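Side-chain contact in ATP-dependent DNA helicase (Mycobacterium smegmatis, PDB 5V9X), which couples ATP hydrolysis to 3'-to-5' movement along single-stranded DNA and unwinds RNA:DNA hybrids: residues Glu688-Arg691 / Trp697-Ile700. Residues are numbered along the deposited sequence; the frame is centred on the assembly and turned at random.
Sequences ERFR and WRVI
An antiparallel beta hairpin brings Arg-689 and Arg-691 of its first strand onto the indole of Trp-697 on its second, a case of an aromatic ring packed between aliphatic parts of cross-strand arginines. Arg-689 lays CD over one face of the six-membered ring, 4.0 Å from its centroid in a CH-pi contact, and CG comes within 3.4 Å of Trp-697 CE3. With CG anti to the backbone N (chi1 -175°) the chain runs extended across the ring, then bends at chi3, and the guanidinium stands 76° from the indole plane; its CZ is 5.7 Å from the centroid of the six-membered ring, so any cation-pi attraction is weak at most. On the opposite face sits CB of Arg-691, whose NH1 reaches Trp-697 CH2 at 3.6 Å. At the edge of the indole, near its plane, the carbonyl oxygen of Phe-690 meets CE3 of Trp-697.

The strands, 684-691 and 697-702, are adjacent inner strands of a five-stranded mixed sheet in the DEAD/H-associated region, with 854-859 parallel beside the first and 737-742 antiparallel beside the second. Two hydrogen-bonded pairs, Glu-688 with Ile-700 and Phe-690 with Arg-698, supply four backbone bonds; that from Arg-698 N to Phe-690 O, 2.8 Å, is bent at its hydrogen (138°).

On the other face of the sheet Arg-698 CB lies 4.0 Å from the centroid of the Phe-690 ring, over its face, while Ile-700 CD1 meets Phe-690 CE1 at the ring edge, 3.7 Å away. The Arg-698 chain continues extended past the phenyl ring, CD alongside CE2, to a salt bridge with Asp-692 in the hairpin turn. Glu-688 extends from this same face, its carboxylate held by the hydroxyls of Ser-864 and Thr-860, and helix 865-870 packs against Glu-688 and Ile-700.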
# COMPACT_ATOMS: atom_id res chain seq x y z
N GLU A 688 27.77 10.22 -13.42
CA GLU A 688 27.97 10.18 -14.87
C GLU A 688 27.66 11.55 -15.45
O GLU A 688 26.64 12.16 -15.11
CB GLU A 688 27.09 9.11 -15.50
CG GLU A 688 27.13 9.09 -17.01
CD GLU A 688 26.37 7.91 -17.59
OE1 GLU A 688 25.88 7.08 -16.80
OE2 GLU A 688 26.27 7.82 -18.83
N ARG A 689 28.53 12.03 -16.34
CA ARG A 689 28.38 13.34 -16.94
C ARG A 689 28.50 13.24 -18.45
O ARG A 689 29.32 12.49 -18.98
CB ARG A 689 29.44 14.32 -16.40
CG ARG A 689 29.27 15.74 -16.89
CD ARG A 689 30.31 16.68 -16.31
NE ARG A 689 31.68 16.20 -16.52
CZ ARG A 689 32.41 15.61 -15.58
NH1 ARG A 689 31.92 15.43 -14.37
NH2 ARG A 689 33.64 15.20 -15.86
N PHE A 690 27.66 14.01 -19.14
CA PHE A 690 27.71 14.13 -20.59
C PHE A 690 27.07 15.46 -20.97
O PHE A 690 26.40 16.10 -20.15
CB PHE A 690 27.01 12.96 -21.29
CG PHE A 690 25.58 12.75 -20.87
CD1 PHE A 690 25.27 11.90 -19.82
CD2 PHE A 690 24.55 13.41 -21.52
CE1 PHE A 690 23.95 11.71 -19.43
CE2 PHE A 690 23.23 13.22 -21.14
CZ PHE A 690 22.94 12.37 -20.09
N ARG A 691 27.28 15.87 -22.21
CA ARG A 691 26.69 17.10 -22.72
C ARG A 691 25.51 16.77 -23.62
O ARG A 691 25.54 15.80 -24.38
CB ARG A 691 27.72 17.94 -23.49
CG ARG A 691 28.33 17.25 -24.69
CD ARG A 691 29.18 18.22 -25.49
NE ARG A 691 30.21 18.85 -24.67
CZ ARG A 691 31.42 18.33 -24.46
NH1 ARG A 691 32.30 18.96 -23.70
NH2 ARG A 691 31.75 17.17 -25.02
N TRP A 697 25.22 20.56 -20.11
CA TRP A 697 25.74 19.48 -19.28
C TRP A 697 24.60 18.73 -18.59
O TRP A 697 23.53 19.28 -18.32
CB TRP A 697 26.71 20.02 -18.23
CG TRP A 697 28.09 20.28 -18.74
CD1 TRP A 697 28.74 21.47 -18.79
CD2 TRP A 697 29.00 19.30 -19.27
NE1 TRP A 697 29.99 21.31 -19.32
CE2 TRP A 697 30.18 19.98 -19.62
CE3 TRP A 697 28.92 17.92 -19.48
CZ2 TRP A 697 31.28 19.33 -20.17
CZ3 TRP A 697 30.02 17.28 -20.03
CH2 TRP A 697 31.18 17.98 -20.37
N ARG A 698 24.86 17.46 -18.29
CA ARG A 698 23.93 16.63 -17.54
C ARG A 698 24.73 15.71 -16.63
O ARG A 698 25.50 14.87 -17.12
CB ARG A 698 23.02 15.82 -18.46
CG ARG A 698 21.63 16.40 -18.60
CD ARG A 698 20.73 15.56 -19.49
NE ARG A 698 19.37 16.07 -19.51
CZ ARG A 698 18.97 17.12 -20.22
NH1 ARG A 698 19.84 17.77 -20.98
NH2 ARG A 698 17.71 17.52 -20.18
N VAL A 699 24.56 15.87 -15.32
CA VAL A 699 25.29 15.11 -14.32
C VAL A 699 24.29 14.22 -13.59
O VAL A 699 23.36 14.72 -12.94
CB VAL A 699 26.03 16.03 -13.34
CG1 VAL A 699 26.92 15.21 -12.42
CG2 VAL A 699 26.85 17.06 -14.10
N ILE A 700 24.49 12.91 -13.69
CA ILE A 700 23.57 11.92 -13.14
C ILE A 700 24.25 11.19 -12.00
O ILE A 700 25.37 10.69 -12.16
CB ILE A 700 23.10 10.93 -14.22
CG1 ILE A 700 22.30 11.66 -15.30
CG2 ILE A 700 22.27 9.82 -13.60
CD1 ILE A 700 21.92 10.78 -16.47